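Glycoside hydrolase family protein (Novosphingobium sp. PP1Y, PDB 6Q2F) probably hydrolyses terminal alpha-L-rhamnose from rhamnosylated compounds. Local coordinates at residues 85-90 with 499-504. Sequence-based numbering, arbitrary orientation.
With NA (sodium ion), chain B.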
# COMPACT_ATOMS: atom_id res chain seq x y z
N GLY A 85 -13.36 -3.29 16.74
CA GLY A 85 -13.11 -1.86 16.73
C GLY A 85 -13.48 -1.26 15.40
O GLY A 85 -13.90 -1.96 14.47
N LEU A 86 -13.33 0.06 15.32
CA LEU A 86 -13.83 0.78 14.16
C LEU A 86 -13.03 2.06 14.01
O LEU A 86 -12.54 2.62 14.98
CB LEU A 86 -15.33 1.09 14.30
CG LEU A 86 -15.80 2.12 15.34
CD1 LEU A 86 -17.32 2.24 15.20
CD2 LEU A 86 -15.45 1.74 16.79
N GLN A 87 -12.88 2.50 12.77
CA GLN A 87 -12.03 3.64 12.45
C GLN A 87 -12.88 4.63 11.67
O GLN A 87 -13.27 4.36 10.53
CB GLN A 87 -10.79 3.18 11.68
CG GLN A 87 -10.12 1.95 12.38
CD GLN A 87 -8.65 1.71 11.98
OE1 GLN A 87 -8.25 1.97 10.86
NE2 GLN A 87 -7.88 1.18 12.90
N ASN A 88 -13.20 5.74 12.30
CA ASN A 88 -14.15 6.70 11.76
C ASN A 88 -13.50 7.62 10.73
O ASN A 88 -12.35 8.01 10.87
CB ASN A 88 -14.75 7.53 12.89
CG ASN A 88 -15.76 8.56 12.39
OD1 ASN A 88 -15.63 9.75 12.65
ND2 ASN A 88 -16.73 8.09 11.62
N PHE A 89 -14.28 7.98 9.71
CA PHE A 89 -13.93 9.03 8.76
C PHE A 89 -15.14 9.90 8.54
O PHE A 89 -16.25 9.38 8.33
CB PHE A 89 -13.49 8.48 7.40
CG PHE A 89 -12.36 7.51 7.47
CD1 PHE A 89 -11.06 7.97 7.47
CD2 PHE A 89 -12.59 6.14 7.52
CE1 PHE A 89 -10.00 7.07 7.52
CE2 PHE A 89 -11.54 5.24 7.58
CZ PHE A 89 -10.25 5.70 7.58
N ASP A 90 -14.95 11.22 8.59
CA ASP A 90 -15.98 12.14 8.10
C ASP A 90 -15.66 12.43 6.64
O ASP A 90 -14.77 13.23 6.35
CB ASP A 90 -16.05 13.41 8.93
CG ASP A 90 -17.28 14.25 8.59
OD1 ASP A 90 -18.40 13.81 8.94
OD2 ASP A 90 -17.13 15.32 7.96
N ALA A 499 -6.94 5.57 19.04
CA ALA A 499 -5.92 5.42 18.03
C ALA A 499 -6.09 6.44 16.93
O ALA A 499 -7.18 6.97 16.69
CB ALA A 499 -5.95 4.00 17.41
N LEU A 500 -4.98 6.66 16.24
CA LEU A 500 -4.86 7.55 15.10
C LEU A 500 -4.53 6.69 13.89
O LEU A 500 -3.79 5.72 14.01
CB LEU A 500 -3.74 8.56 15.35
CG LEU A 500 -3.86 10.05 15.14
CD1 LEU A 500 -5.19 10.57 15.66
CD2 LEU A 500 -2.68 10.68 15.90
N LEU A 501 -5.06 7.05 12.74
CA LEU A 501 -4.75 6.34 11.51
C LEU A 501 -4.11 7.33 10.55
O LEU A 501 -4.71 8.37 10.26
CB LEU A 501 -6.00 5.72 10.88
CG LEU A 501 -5.85 5.39 9.40
CD1 LEU A 501 -4.85 4.26 9.23
CD2 LEU A 501 -7.18 4.94 8.82
N THR A 502 -2.89 7.02 10.08
CA THR A 502 -2.30 7.76 8.97
C THR A 502 -2.56 6.93 7.72
O THR A 502 -1.94 5.88 7.51
CB THR A 502 -0.81 8.05 9.17
OG1 THR A 502 -0.07 6.83 9.32
CG2 THR A 502 -0.57 8.92 10.40
N ASP A 503 -3.55 7.36 6.94
CA ASP A 503 -3.92 6.72 5.69
C ASP A 503 -2.74 6.77 4.72
O ASP A 503 -1.76 7.50 4.94
CB ASP A 503 -5.13 7.44 5.10
CG ASP A 503 -5.98 6.55 4.21
OD1 ASP A 503 -5.53 5.42 3.89
OD2 ASP A 503 -7.07 7.00 3.83
N SER A 504 -2.83 5.99 3.64
CA SER A 504 -1.75 5.98 2.65
C SER A 504 -1.60 7.37 2.04
O SER A 504 -2.57 8.10 1.87
CB SER A 504 -2.05 4.93 1.57
OG SER A 504 -3.32 5.16 1.02
NA NA B . -5.03 3.33 1.82
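Inside the (beta/alpha)8 (TIM) barrel of the rhamnosidase, Phe89 and Gln87 of strand 85-91 meet Leu501 of strand 497-502. The two strands are not hydrogen-bonded neighbours: strand 127-131 runs between them and pairs in parallel with both, which leaves Gln87 CA 7.8 Å from Leu501 CA. The contact is therefore made by side chains that point into the barrel and meet over the intervening strand. One methyl carries it. Leu501 CD2 comes up at the edge of the Phe89 ring, near the ring plane, and stands 3.4 Å from Phe89 CZ. Phe89 CG lies beside its backbone N (chi1 -56°), which swings the ring across to the leucine. The same methyl also lies 3.8 Å from Gln87 OE1, a van der Waals approach by a polar atom already engaged as acceptor for Trp58 NE1. Beyond CG the Gln87 chain is extended, and it crosses Leu501 at about a right angle, as Phe89 does. Around this group Phe89 stacks on His60 and meets Trp58 edge-to-face, while Tyr581 touches both Gln87 and Leu501.

Just past the end of strand 497-502 the chain turns polar. Sodium is bound by Asp503 OD1 at a long 3.0 Å and by Ser504 OG at 2.6 Å, with Glu583, Glu586 and Glu644 completing the site. Asp503 OD1 also accepts a bent bond from Ser504 N (2.8 Å, 140°), which arrives from above the carboxylate plane. Sodium and the backbone N-H thus share one oxygen, and together they probably limit rotation of the Asp503 carboxylate. Trp58 touches both Leu501 and Asp503, so the apolar and aromatic packing continues up to this metal ligand, consistent with a rigid base for Asp503 at the strand's C-terminal end.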